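Local coordinates for protein GH127 beta-L-arabinofuranoside (Geobacillus stearothermophilus, PDB 4QK0) that probably hydrolyses beta-L-arabinofuranosidic linkages, releasing L-arabinose units as a family 127 glycoside hydrolase, at residues A[131-141]-A[170-178]; A[211-221]-A[272-283]. All blocks are in the same frame, centred on the assembly; numbering follows the deposited sequence. Where two conformers were deposited one is given.

Contact 1: residues A[131-141]-A[170-178]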
# COMPACT_ATOMS: atom_id res chain seq x y z
N ARG A 131 22.33 -3.10 32.32
CA ARG A 131 21.32 -2.09 32.41
C ARG A 131 21.76 -0.73 31.88
O ARG A 131 22.94 -0.37 31.85
CB ARG A 131 20.74 -1.97 33.80
CG ARG A 131 21.69 -1.48 34.89
CD ARG A 131 21.05 -1.65 36.26
NE ARG A 131 21.94 -1.19 37.30
CZ ARG A 131 21.66 -1.08 38.61
NH1 ARG A 131 20.48 -1.37 39.11
NH2 ARG A 131 22.61 -0.61 39.43
N TRP A 132 20.79 -0.03 31.34
CA TRP A 132 21.00 1.30 30.80
C TRP A 132 21.95 1.41 29.61
O TRP A 132 22.47 2.48 29.35
CB TRP A 132 21.51 2.24 31.91
CG TRP A 132 20.76 2.25 33.25
CD1 TRP A 132 21.32 2.20 34.49
CD2 TRP A 132 19.34 2.39 33.45
NE1 TRP A 132 20.33 2.30 35.48
CE2 TRP A 132 19.11 2.43 34.86
CE3 TRP A 132 18.24 2.48 32.59
CZ2 TRP A 132 17.83 2.57 35.40
CZ3 TRP A 132 16.96 2.61 33.14
CH2 TRP A 132 16.76 2.64 34.54
N MSE A 133 22.19 0.34 28.88
CA MSE A 133 23.09 0.41 27.73
C MSE A 133 22.34 0.46 26.40
O MSE A 133 22.93 0.69 25.36
CB MSE A 133 24.07 -0.78 27.75
CG MSE A 133 25.01 -0.77 28.97
SE MSE A 133 26.25 0.77 29.06
CE MSE A 133 25.67 1.79 30.63
N ASN A 134 21.02 0.24 26.41
CA ASN A 134 20.20 0.34 25.21
C ASN A 134 18.81 0.88 25.50
O ASN A 134 17.79 0.19 25.45
CB ASN A 134 20.11 -1.00 24.45
CG ASN A 134 19.56 -0.80 23.03
OD1 ASN A 134 18.95 0.23 22.71
ND2 ASN A 134 19.78 -1.79 22.19
N LEU A 135 18.81 2.18 25.75
CA LEU A 135 17.57 2.94 25.97
C LEU A 135 16.80 3.11 24.69
O LEU A 135 15.58 3.29 24.73
CB LEU A 135 17.91 4.33 26.56
CG LEU A 135 18.15 4.43 28.10
CD1 LEU A 135 16.86 4.15 28.82
CD2 LEU A 135 19.23 3.46 28.58
N ARG A 136 17.48 3.11 23.57
CA ARG A 136 16.81 3.28 22.27
C ARG A 136 15.78 2.17 22.04
O ARG A 136 14.69 2.43 21.60
CB ARG A 136 17.81 3.27 21.12
CG ARG A 136 17.19 3.70 19.80
CD ARG A 136 18.10 3.40 18.62
NE ARG A 136 18.29 1.98 18.49
CZ ARG A 136 19.26 1.40 17.79
NH1 ARG A 136 20.14 2.15 17.15
NH2 ARG A 136 19.37 0.06 17.78
N ASP A 137 16.14 0.94 22.43
CA ASP A 137 15.31 -0.22 22.12
C ASP A 137 14.72 -0.96 23.29
O ASP A 137 13.66 -1.54 23.14
CB ASP A 137 16.14 -1.28 21.35
CG ASP A 137 16.74 -0.74 20.06
OD1 ASP A 137 16.17 0.20 19.46
OD2 ASP A 137 17.79 -1.27 19.66
N ASN A 138 15.39 -0.99 24.45
CA ASN A 138 14.96 -1.96 25.47
C ASN A 138 13.97 -1.50 26.56
O ASN A 138 13.70 -2.26 27.48
CB ASN A 138 16.14 -2.67 26.03
CG ASN A 138 16.84 -3.53 25.00
OD1 ASN A 138 16.37 -3.69 23.90
ND2 ASN A 138 17.96 -4.07 25.37
N HIS A 139 13.37 -0.31 26.41
CA HIS A 139 12.11 0.04 27.11
C HIS A 139 12.16 0.07 28.67
O HIS A 139 11.14 -0.01 29.32
CB HIS A 139 11.01 -0.92 26.70
CG HIS A 139 10.49 -0.72 25.33
ND1 HIS A 139 11.28 -0.90 24.21
CD2 HIS A 139 9.24 -0.46 24.87
CE1 HIS A 139 10.54 -0.75 23.12
NE2 HIS A 139 9.31 -0.44 23.50
N GLU A 140 13.35 0.17 29.23
CA GLU A 140 13.54 0.19 30.68
C GLU A 140 12.71 1.28 31.32
O GLU A 140 11.93 1.01 32.27
CB GLU A 140 15.01 0.38 31.03
CG GLU A 140 15.87 -0.86 30.92
CD GLU A 140 17.37 -0.54 30.97
OE1 GLU A 140 18.06 -0.95 31.96
OE2 GLU A 140 17.85 0.11 30.00
N LEU A 141 12.85 2.51 30.82
CA LEU A 141 12.09 3.64 31.39
C LEU A 141 10.60 3.53 31.06
O LEU A 141 9.75 3.90 31.87
CB LEU A 141 12.65 4.98 30.90
CG LEU A 141 14.08 5.20 31.31
CD1 LEU A 141 14.55 6.53 30.77
CD2 LEU A 141 14.28 5.16 32.83
N TYR A 170 12.32 3.35 42.80
CA TYR A 170 12.83 3.22 41.42
C TYR A 170 12.92 4.62 40.79
O TYR A 170 13.96 4.99 40.24
CB TYR A 170 11.92 2.27 40.63
CG TYR A 170 12.44 1.77 39.30
CD1 TYR A 170 13.68 2.10 38.84
CD2 TYR A 170 11.67 0.92 38.53
CE1 TYR A 170 14.15 1.64 37.63
CE2 TYR A 170 12.12 0.41 37.31
CZ TYR A 170 13.36 0.77 36.86
OH TYR A 170 13.83 0.29 35.67
N ALA A 171 11.87 5.42 40.92
CA ALA A 171 11.90 6.80 40.34
C ALA A 171 13.10 7.63 40.87
O ALA A 171 13.81 8.31 40.12
CB ALA A 171 10.59 7.51 40.64
N ASP A 172 13.36 7.50 42.17
CA ASP A 172 14.54 8.18 42.76
C ASP A 172 15.81 7.65 42.16
O ASP A 172 16.71 8.44 41.82
CB ASP A 172 14.61 8.00 44.30
CG ASP A 172 13.40 8.61 45.02
OD1 ASP A 172 12.73 9.51 44.48
OD2 ASP A 172 13.10 8.12 46.14
N TYR A 173 15.93 6.32 42.04
CA TYR A 173 17.13 5.74 41.44
C TYR A 173 17.30 6.27 40.02
O TYR A 173 18.40 6.73 39.61
CB TYR A 173 17.08 4.21 41.46
CG TYR A 173 18.21 3.58 40.70
CD1 TYR A 173 19.53 3.88 40.98
CD2 TYR A 173 17.95 2.70 39.62
CE1 TYR A 173 20.56 3.34 40.22
CE2 TYR A 173 18.97 2.16 38.84
CZ TYR A 173 20.25 2.48 39.12
OH TYR A 173 21.25 1.92 38.35
N ILE A 174 16.20 6.27 39.25
CA ILE A 174 16.27 6.77 37.86
C ILE A 174 16.81 8.23 37.82
O ILE A 174 17.58 8.60 36.96
CB ILE A 174 14.88 6.68 37.21
CG1 ILE A 174 14.55 5.20 36.92
CG2 ILE A 174 14.80 7.54 35.93
CD1 ILE A 174 13.11 5.00 36.59
N GLY A 175 16.37 9.01 38.78
CA GLY A 175 16.82 10.40 38.96
C GLY A 175 18.30 10.54 39.23
O GLY A 175 18.90 11.50 38.81
N THR A 176 18.90 9.55 39.90
CA THR A 176 20.34 9.60 40.08
C THR A 176 21.06 9.24 38.81
O THR A 176 22.16 9.73 38.56
CB THR A 176 20.86 8.69 41.23
OG1 THR A 176 20.64 7.30 40.92
CG2 THR A 176 20.16 9.03 42.59
N VAL A 177 20.47 8.35 38.03
CA VAL A 177 21.17 7.82 36.86
C VAL A 177 21.11 8.77 35.68
O VAL A 177 22.11 8.96 34.98
CB VAL A 177 20.56 6.50 36.43
CG1 VAL A 177 21.12 6.08 35.09
CG2 VAL A 177 20.84 5.45 37.47
N PHE A 178 19.95 9.37 35.45
CA PHE A 178 19.78 10.20 34.25
C PHE A 178 19.79 11.71 34.52
O PHE A 178 19.08 12.20 35.40
CB PHE A 178 18.47 9.84 33.55
CG PHE A 178 18.51 8.46 32.97
CD1 PHE A 178 19.05 8.24 31.74
CD2 PHE A 178 18.09 7.39 33.72
CE1 PHE A 178 19.12 6.97 31.21
CE2 PHE A 178 18.14 6.10 33.21
CZ PHE A 178 18.67 5.89 31.95
O HOH W 1 12.40 -1.04 33.99
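The indole of Trp132 is the bump of this contact, set in a hollow made by Tyr170, Tyr173, Ile174, Val177 and Phe178 at the end of helix 162-177. Phe178 comes edge first onto one indole face, CZ 3.5 Å from Trp132 CE3, a T-shaped pair with planes 88° apart. Val177 CG1 lies over the five-membered ring on that same face, a CH-pi contact 4.0 Å from the centroid. The opposite face carries Glu140 OE1, whose syn lone pair takes the backbone N-H of Trp132 and which is also hydrogen-bonded to Tyr118 OH. Tyr173, with CG anti to its N (chi1 173°), brings OH to the indole rim, where Trp132 NE1 donates to it at 3.0 Å, nearly straight (164°) and in the indole plane. That hydroxyl also lies over the centre of the Arg131 guanidinium, whose NH2 forms a salt bridge with Asp116. Leu135 CD1 packs 4.0 Å from Phe178 CZ, and Leu141 CD2 slides alongside Ile174 CD1 at 3.9 Å. A water joins Tyr170 OH to Glu140 O. Trp132, Tyr173 and Phe178 form an aromatic cluster against the C-terminal turns of helix 162-177, in a catalytic domain consistent with the (alpha/alpha)6 barrel of six-hairpin glycosidases.

Contact 2: residues A[211-221]-A[272-283]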
# COMPACT_ATOMS: atom_id res chain seq x y z
N LEU A 211 8.82 16.00 38.93
CA LEU A 211 8.45 17.03 37.96
C LEU A 211 9.64 17.52 37.18
O LEU A 211 9.63 17.56 35.95
CB LEU A 211 7.76 18.18 38.66
CG LEU A 211 7.45 19.36 37.78
CD1 LEU A 211 6.35 18.99 36.81
CD2 LEU A 211 6.98 20.51 38.66
N LYS A 212 10.74 17.75 37.88
CA LYS A 212 11.97 18.16 37.20
C LYS A 212 12.63 17.07 36.33
O LYS A 212 13.27 17.35 35.33
CB LYS A 212 12.95 18.64 38.24
CG LYS A 212 12.53 19.98 38.84
CD LYS A 212 13.76 20.80 39.18
CE LYS A 212 14.22 20.60 40.61
NZ LYS A 212 13.67 21.70 41.46
N LEU A 213 12.52 15.83 36.77
CA LEU A 213 13.07 14.73 36.02
C LEU A 213 12.25 14.57 34.68
O LEU A 213 12.83 14.47 33.62
CB LEU A 213 13.00 13.46 36.89
CG LEU A 213 13.60 12.23 36.26
CD1 LEU A 213 15.05 12.50 35.94
CD2 LEU A 213 13.48 11.03 37.18
N SER A 214 10.94 14.62 34.77
CA SER A 214 10.07 14.66 33.59
C SER A 214 10.50 15.75 32.64
O SER A 214 10.78 15.51 31.46
CB SER A 214 8.61 14.86 34.00
OG SER A 214 7.73 14.85 32.87
N GLN A 215 10.65 16.97 33.17
CA GLN A 215 11.15 18.10 32.36
C GLN A 215 12.51 17.83 31.74
O GLN A 215 12.75 18.19 30.57
CB GLN A 215 11.23 19.40 33.19
CG GLN A 215 11.46 20.65 32.35
CD GLN A 215 10.21 21.04 31.56
OE1 GLN A 215 9.16 21.27 32.16
NE2 GLN A 215 10.30 21.08 30.22
N TYR A 216 13.41 17.23 32.52
CA TYR A 216 14.72 16.92 32.00
C TYR A 216 14.60 15.99 30.76
O TYR A 216 15.25 16.19 29.75
CB TYR A 216 15.67 16.26 33.05
CG TYR A 216 16.70 15.44 32.33
CD1 TYR A 216 17.75 16.03 31.68
CD2 TYR A 216 16.51 14.07 32.15
CE1 TYR A 216 18.65 15.26 30.95
CE2 TYR A 216 17.40 13.30 31.44
CZ TYR A 216 18.43 13.88 30.82
OH TYR A 216 19.29 13.08 30.08
N PHE A 217 13.81 14.93 30.88
CA PHE A 217 13.73 13.93 29.77
C PHE A 217 13.19 14.57 28.46
O PHE A 217 13.69 14.33 27.39
CB PHE A 217 12.82 12.78 30.20
CG PHE A 217 13.51 11.72 31.06
CD1 PHE A 217 14.66 11.11 30.65
CD2 PHE A 217 12.98 11.36 32.26
CE1 PHE A 217 15.26 10.12 31.42
CE2 PHE A 217 13.55 10.37 33.02
CZ PHE A 217 14.71 9.74 32.61
N ILE A 218 12.18 15.40 28.61
CA ILE A 218 11.61 16.15 27.51
C ILE A 218 12.59 17.17 26.92
O ILE A 218 12.73 17.24 25.70
CB ILE A 218 10.29 16.82 27.95
CG1 ILE A 218 9.21 15.76 28.22
CG2 ILE A 218 9.80 17.83 26.95
CD1 ILE A 218 8.83 14.91 27.03
N ASP A 219 13.28 17.94 27.76
CA ASP A 219 14.21 18.96 27.24
C ASP A 219 15.43 18.37 26.63
O ASP A 219 16.02 18.98 25.76
CB ASP A 219 14.63 20.02 28.30
CG ASP A 219 13.47 20.85 28.77
OD1 ASP A 219 12.47 21.02 27.99
OD2 ASP A 219 13.55 21.34 29.92
N GLN A 220 15.81 17.17 27.05
CA GLN A 220 17.04 16.58 26.53
C GLN A 220 16.87 15.86 25.17
O GLN A 220 17.83 15.72 24.41
CB GLN A 220 17.56 15.56 27.51
CG GLN A 220 18.99 15.17 27.22
CD GLN A 220 19.98 16.33 27.38
OE1 GLN A 220 19.75 17.27 28.12
NE2 GLN A 220 21.08 16.25 26.68
N ARG A 221 15.65 15.42 24.89
CA ARG A 221 15.35 14.67 23.67
C ARG A 221 15.68 15.46 22.44
O ARG A 221 15.28 16.62 22.28
CB ARG A 221 13.88 14.26 23.63
CG ARG A 221 13.64 13.02 22.82
CD ARG A 221 12.16 12.68 22.75
NE ARG A 221 12.01 11.33 22.21
CZ ARG A 221 12.18 10.20 22.91
NH1 ARG A 221 12.52 10.27 24.19
NH2 ARG A 221 12.01 9.01 22.33
N MSE A 272 4.54 11.38 24.19
CA MSE A 272 5.44 12.50 24.35
C MSE A 272 4.64 13.77 24.42
O MSE A 272 4.87 14.59 25.31
CB MSE A 272 6.46 12.62 23.24
CG MSE A 272 7.53 13.69 23.52
SE MSE A 272 8.80 13.80 22.05
CE MSE A 272 7.50 14.54 20.79
N TYR A 273 3.68 13.93 23.54
CA TYR A 273 2.89 15.14 23.56
C TYR A 273 2.13 15.26 24.83
O TYR A 273 1.85 16.37 25.31
CB TYR A 273 1.93 15.25 22.38
CG TYR A 273 2.57 15.05 20.99
CD1 TYR A 273 3.90 15.34 20.74
CD2 TYR A 273 1.80 14.57 19.93
CE1 TYR A 273 4.45 15.17 19.47
CE2 TYR A 273 2.35 14.41 18.66
CZ TYR A 273 3.67 14.69 18.45
OH TYR A 273 4.16 14.51 17.18
N THR A 274 1.67 14.13 25.34
CA THR A 274 0.86 14.16 26.53
C THR A 274 1.74 14.72 27.72
O THR A 274 1.30 15.57 28.46
CB THR A 274 0.37 12.76 26.84
OG1 THR A 274 -0.58 12.32 25.86
CG2 THR A 274 -0.28 12.68 28.23
N ALA A 275 2.99 14.28 27.80
CA ALA A 275 3.93 14.79 28.77
C ALA A 275 4.22 16.30 28.55
O ALA A 275 4.20 17.09 29.49
CB ALA A 275 5.20 14.00 28.77
N MSE A 276 4.43 16.69 27.30
CA MSE A 276 4.71 18.07 27.00
C MSE A 276 3.59 18.97 27.45
O MSE A 276 3.85 20.03 27.99
CB MSE A 276 4.94 18.27 25.51
CG MSE A 276 6.24 17.59 25.08
SE MSE A 276 6.28 17.59 23.10
CE MSE A 276 6.02 19.45 22.58
N ALA A 277 2.34 18.56 27.24
CA ALA A 277 1.20 19.37 27.61
C ALA A 277 1.03 19.50 29.13
O ALA A 277 0.71 20.57 29.63
CB ALA A 277 -0.06 18.81 27.02
N GLY A 278 1.24 18.39 29.83
CA GLY A 278 1.27 18.39 31.30
C GLY A 278 2.36 19.31 31.86
O GLY A 278 2.09 20.05 32.77
N LEU A 279 3.56 19.27 31.31
CA LEU A 279 4.64 20.12 31.73
C LEU A 279 4.40 21.60 31.39
O LEU A 279 4.62 22.45 32.22
CB LEU A 279 5.94 19.72 31.11
CG LEU A 279 6.51 18.41 31.60
CD1 LEU A 279 7.58 17.93 30.61
CD2 LEU A 279 7.09 18.54 33.01
N ALA A 280 3.89 21.90 30.20
CA ALA A 280 3.52 23.27 29.90
C ALA A 280 2.55 23.85 30.93
O ALA A 280 2.65 25.00 31.31
CB ALA A 280 2.91 23.37 28.53
N ALA A 281 1.59 23.05 31.38
CA ALA A 281 0.61 23.51 32.36
C ALA A 281 1.25 23.74 33.71
O ALA A 281 1.07 24.77 34.31
CB ALA A 281 -0.51 22.47 32.52
N LYS A 282 1.98 22.74 34.19
CA LYS A 282 2.51 22.80 35.52
C LYS A 282 3.63 23.83 35.64
O LYS A 282 3.74 24.44 36.68
CB LYS A 282 2.98 21.42 35.98
CG LYS A 282 1.80 20.45 36.13
CD LYS A 282 2.23 19.16 36.78
CE LYS A 282 1.24 18.03 36.55
NZ LYS A 282 -0.10 18.30 37.12
N MSE A 283 4.46 23.99 34.60
CA MSE A 283 5.58 24.93 34.67
C MSE A 283 5.23 26.30 34.16
O MSE A 283 6.07 27.15 34.17
CB MSE A 283 6.80 24.54 33.82
CG MSE A 283 7.39 23.16 34.04
SE MSE A 283 7.91 22.87 35.91
CE MSE A 283 9.70 22.09 35.58
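Two helices packed side by side in the GH127 catalytic domain, 208-220 and 266-283, meet here with knobs in holes, their local axes 10.4 Å apart and crossing at -125°. Leu279 is one knob, held among Leu211, Ser214, Gln215 and Ile218; its CD1 meets Ile218 CG1 at 3.6 Å and its CD2 lies 3.9 Å from Leu211 CD1. Ile218 is the reciprocal knob, among Met272, Ala275, Met276 and Leu279. With CG1 beside its backbone N (chi1 -67°), it sends CD1 between Met272 CG and Ala275 CB and leaves CG2 for Met276 CG, 4.0 Å away. At one end Leu211 CD2 and the selenium of Met283, a selenomethionine like Met272 and Met276, approach tip to tip at 3.7 Å; at the other, Met272 SE rests 3.6 Å from Arg221 CD. Gln215, bent at chi2 (73°), folds over Leu279, its OE1 3.2 Å from Met283 CG and its NE2 donating to Asp219 OD1 at 3.1 Å. With an alanine here in place of Gln215, a gap would probably open beside Leu279 and Met283, and Asp219 would lose this amide donor while keeping Arg257. Arg221 NH2 hydrogen-bonds to His250 O, Ser214 OG to Glu195 O, and Lys282 NZ forms a salt bridge with Glu203, so these polar ends are satisfied outside the two segments; the helices are joined mainly by apolar packing, without a hydrogen bond between them.

From the N terminus the chain meets contact 1 first: segment 131-141 leads into helix 140-158, and helix 162-177 returns to close a loop of 28 mostly helical residues. Contact 2 opens only afterwards, with helix 208-220, and closes 50 residues later on helix 266-283. The two are thus in series, neither nested nor crossed, with centres about 17 Å apart. They touch through the first helix of contact 2: Phe217 CZ meets Leu141 CD1 at 3.7 Å, and Leu213 CD2 packs 3.8 Å from Gly175 CA. Helix 208-220 therefore stands between helix 162-177 and helix 266-283, linking both contacts within the helical catalytic domain.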